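Local structure of phosphinothricin N-acetyltransferase (Brucella ovis, 5DWM) at residues 27-30 with 31-35; 156-160 with 161-165. The protein probably transfers an acetyl group from acetyl-CoA to the amino group of phosphinothricin or a related small-molecule acceptor, as a member of the GNAT acetyltransferase family. All blocks are in the same frame, centred on the assembly; numbering follows the deposited sequence.

Interaction 1 of 2, residues 27-30 with 31-35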
# COMPACT_ATOMS: atom_id res chain seq x y z
N TYR A 27 -21.44 3.34 0.85
CA TYR A 27 -20.11 3.77 1.28
C TYR A 27 -20.19 4.94 2.26
O TYR A 27 -19.39 5.02 3.20
CB TYR A 27 -19.24 4.10 0.06
CG TYR A 27 -17.78 4.33 0.42
CD1 TYR A 27 -17.04 3.34 1.05
CD2 TYR A 27 -17.16 5.54 0.14
CE1 TYR A 27 -15.71 3.55 1.41
CE2 TYR A 27 -15.83 5.77 0.50
CZ TYR A 27 -15.12 4.76 1.13
OH TYR A 27 -13.81 4.95 1.48
N THR A 28 -21.16 5.85 2.06
CA THR A 28 -21.33 6.96 2.99
C THR A 28 -21.53 6.46 4.42
O THR A 28 -20.90 6.97 5.36
CB THR A 28 -22.51 7.83 2.54
OG1 THR A 28 -22.15 8.53 1.34
CG2 THR A 28 -22.91 8.85 3.63
N GLN A 29 -22.40 5.47 4.60
CA GLN A 29 -22.61 4.92 5.94
C GLN A 29 -21.35 4.27 6.49
O GLN A 29 -21.04 4.41 7.67
CB GLN A 29 -23.78 3.93 5.93
CG GLN A 29 -25.13 4.59 5.74
CD GLN A 29 -25.29 5.82 6.62
OE1 GLN A 29 -25.17 5.73 7.84
NE2 GLN A 29 -25.54 6.97 5.99
N ALA A 30 -20.62 3.54 5.64
CA ALA A 30 -19.35 2.96 6.06
C ALA A 30 -18.37 4.03 6.53
O ALA A 30 -17.70 3.86 7.57
CB ALA A 30 -18.74 2.16 4.91
N VAL A 31 -18.28 5.14 5.80
CA VAL A 31 -17.34 6.20 6.17
C VAL A 31 -17.76 6.84 7.48
O VAL A 31 -16.92 7.10 8.36
CB VAL A 31 -17.24 7.22 5.02
CG1 VAL A 31 -16.53 8.49 5.48
CG2 VAL A 31 -16.54 6.61 3.82
N LEU A 32 -19.05 7.11 7.64
CA LEU A 32 -19.53 7.88 8.80
C LEU A 32 -19.56 7.04 10.07
O LEU A 32 -19.23 7.54 11.15
CB LEU A 32 -20.91 8.45 8.51
CG LEU A 32 -20.98 9.55 7.46
CD1 LEU A 32 -22.41 9.99 7.19
CD2 LEU A 32 -20.12 10.73 7.89
N THR A 33 -19.95 5.77 9.97
CA THR A 33 -20.19 4.94 11.14
C THR A 33 -19.17 3.83 11.35
O THR A 33 -19.25 3.13 12.36
CB THR A 33 -21.58 4.28 11.07
OG1 THR A 33 -21.58 3.25 10.07
CG2 THR A 33 -22.64 5.31 10.73
N GLY A 34 -18.22 3.62 10.42
CA GLY A 34 -17.35 2.47 10.49
C GLY A 34 -15.89 2.89 10.39
O GLY A 34 -15.56 4.05 10.14
N THR A 35 -15.01 1.91 10.61
CA THR A 35 -13.58 2.15 10.58
C THR A 35 -12.85 1.25 9.59
O THR A 35 -11.61 1.21 9.59
CB THR A 35 -12.97 2.05 11.98
OG1 THR A 35 -13.46 0.86 12.64
CG2 THR A 35 -13.33 3.27 12.80
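V31 lays its CG2 methyl over one face of the Y27 ring, displaced from the middle toward the rim on the CE2 side. The methyl carbon stands 3.7 Å from the ring centroid, a CH-pi contact. The valine torsion accounts for the choice of branch: CG1 lies anti to the backbone N (chi1 167°), which leaves CG2 beside that N and turned back to the preceding turn. At the backbone, V31 N donates to Y27 O over 2.8 Å. The phenol OH of Y27 runs on past the valine to hydrogen bonds with E39 and S37, while Y95 meets the ring edge-to-face. L32, one residue on, binds T28 O through its N and lies alongside the threonine, both side chains pointing the same way; its CD1 is 3.8 Å from T28 CG2. T28 OG1 bonds instead to T24 O, one turn earlier.

All this belongs to the last two turns of helix 20-33, the first helix of the GNAT fold, whose A30 side chain comes within about 8 Å of that of I96, an acetyl-CoA-binding residue on strand 89-96.

T33 grips Q29 O twice, with its N at 2.9 Å and its OG1 at 2.7 Å. The two donors approach from opposite faces of the carbonyl plane, the hydroxyl standing 41° out of it. A chi1 of 72° places OG1 between the backbone N and the carbonyl carbon, folded back over the preceding turn, and CG2 of T33 lies 3.9 Å from Q29 OE1. At G34 the chain abandons helical angles; a weak, bent bond of 2.9 Å from G34 N to A30 O ends the series. Beyond it the T35 side chain packs on R162 and L164 of strand 162-172.

Interaction 2 of 2, residues 156-160 with 161-165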
# COMPACT_ATOMS: atom_id res chain seq x y z
N SER A 156 -1.92 2.34 12.20
CA SER A 156 -1.85 2.91 10.87
C SER A 156 -2.86 4.03 10.64
O SER A 156 -2.65 4.87 9.75
CB SER A 156 -2.09 1.81 9.83
OG SER A 156 -3.37 1.23 10.05
N GLY A 157 -3.95 4.06 11.39
CA GLY A 157 -4.96 5.08 11.20
C GLY A 157 -5.42 5.65 12.52
O GLY A 157 -5.37 4.99 13.56
N PHE A 158 -5.87 6.90 12.47
CA PHE A 158 -6.55 7.52 13.60
C PHE A 158 -7.86 8.09 13.09
O PHE A 158 -7.85 8.92 12.17
CB PHE A 158 -5.72 8.63 14.25
CG PHE A 158 -6.30 9.10 15.54
CD1 PHE A 158 -6.10 8.38 16.70
CD2 PHE A 158 -7.10 10.24 15.58
CE1 PHE A 158 -6.66 8.79 17.90
CE2 PHE A 158 -7.66 10.67 16.78
CZ PHE A 158 -7.44 9.95 17.94
N LYS A 159 -8.97 7.65 13.67
CA LYS A 159 -10.30 8.05 13.22
C LYS A 159 -11.27 7.84 14.37
O LYS A 159 -11.14 6.88 15.14
CB LYS A 159 -10.74 7.22 12.00
CG LYS A 159 -12.12 7.55 11.47
CD LYS A 159 -12.47 6.70 10.24
CE LYS A 159 -13.85 7.07 9.71
NZ LYS A 159 -14.27 6.23 8.56
N HIS A 160 -12.24 8.74 14.48
CA HIS A 160 -13.26 8.65 15.54
C HIS A 160 -12.62 8.53 16.92
O HIS A 160 -13.11 7.80 17.79
CB HIS A 160 -14.25 7.52 15.28
CG HIS A 160 -15.09 7.69 14.05
ND1 HIS A 160 -15.07 8.83 13.28
CD2 HIS A 160 -15.99 6.86 13.46
CE1 HIS A 160 -15.91 8.70 12.27
NE2 HIS A 160 -16.48 7.52 12.36
N GLY A 161 -11.51 9.23 17.12
CA GLY A 161 -10.85 9.28 18.41
C GLY A 161 -10.07 8.04 18.80
O GLY A 161 -9.66 7.93 19.96
N ARG A 162 -9.81 7.12 17.86
CA ARG A 162 -9.19 5.84 18.17
C ARG A 162 -8.07 5.55 17.18
O ARG A 162 -8.20 5.82 15.99
CB ARG A 162 -10.20 4.68 18.06
CG ARG A 162 -11.04 4.41 19.28
CD ARG A 162 -11.61 2.98 19.25
NE ARG A 162 -12.35 2.70 18.02
CZ ARG A 162 -12.04 1.75 17.14
NH1 ARG A 162 -10.99 0.95 17.32
NH2 ARG A 162 -12.79 1.59 16.06
N TRP A 163 -6.99 4.95 17.68
CA TRP A 163 -5.97 4.40 16.81
C TRP A 163 -6.43 3.06 16.26
O TRP A 163 -7.06 2.26 16.96
CB TRP A 163 -4.64 4.22 17.56
CG TRP A 163 -3.92 5.52 17.77
CD1 TRP A 163 -3.81 6.21 18.94
CD2 TRP A 163 -3.22 6.27 16.77
NE1 TRP A 163 -3.06 7.36 18.73
CE2 TRP A 163 -2.70 7.42 17.41
CE3 TRP A 163 -2.99 6.09 15.40
CZ2 TRP A 163 -1.96 8.38 16.72
CZ3 TRP A 163 -2.26 7.03 14.72
CH2 TRP A 163 -1.75 8.17 15.37
N LEU A 164 -6.12 2.82 14.99
CA LEU A 164 -6.62 1.67 14.25
C LEU A 164 -5.44 0.91 13.67
O LEU A 164 -4.44 1.52 13.29
CB LEU A 164 -7.48 2.14 13.07
CG LEU A 164 -8.52 3.23 13.35
CD1 LEU A 164 -9.23 3.63 12.06
CD2 LEU A 164 -9.52 2.78 14.40
N ASP A 165 -5.58 -0.41 13.57
CA ASP A 165 -4.57 -1.25 12.95
C ASP A 165 -5.06 -1.71 11.59
O ASP A 165 -6.26 -1.92 11.39
CB ASP A 165 -4.29 -2.51 13.78
CG ASP A 165 -3.72 -2.21 15.16
OD1 ASP A 165 -3.32 -1.07 15.44
OD2 ASP A 165 -3.66 -3.15 15.97
O HOH W 1 -14.63 5.17 18.56
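F158 and W163 meet edge-to-face across the antiparallel hairpin of strands 148-159 and 162-172, directly next to the type I' turn from K159 to R162, one residue out on each strand. They form a non-hydrogen-bonded pair, with both side chains on one face of the sheet. The phenylalanine presents its edge to the indole: the planes stand at 63°, and CD1 of F158 sits over the centre of the W163 ring system, 3.6 Å from CD2. CB of F158 covers the six-membered ring of the same indole in a CH-pi contact. With CG of F158 anti to the backbone N (chi1 -170°), the phenyl ring reaches on along the hairpin to the turn, where CZ lies 3.4 Å from G161 C and R162 N comes over one ring face. The second subunit adds P181 against F158 and takes a hydrogen bond from W163 NE1 at its T179 O.

The other face carries K159, R162 and L164. CD1 of L164 touches CB of K159 at 3.9 Å, and CD2 of the same leucine lies over one face of the R162 guanidinium, which is salt-bridged to D131. The lysine chain is fully extended, sending NZ away from the hairpin to the carbonyls of V31, G34, S37 and E39.

K159 and R162 exchange backbone bonds in both directions, as do G157 and L164; S156 and G157 together face L164 in a classic beta bulge. H160 and G161 turn the corner with positive phi. Beside it one water donates to H160 O at 3.1 Å and weakly accepts from R162 NE, lying at the guanidinium edge.

Following the chain from the N terminus, interaction 1 (27-30 with 31-35) binds the C-terminal turns of helix 20-33 before the chain leaves for helix 45-58 and the central strands. Interaction 2 (156-160 with 161-165) comes much later, closing the hairpin of strands 148-159 and 162-172 at the edge of this chain's sheet, where the second subunit joins it. Both contacts are local and follow in series, so they neither nest nor cross. In space they touch: K159 NZ probably donates to V31 O, 2.8 Å away, and to G34 O, and H160 NE2 bonds to L32 O. The hairpin tip is thereby tied to the helix C-terminus.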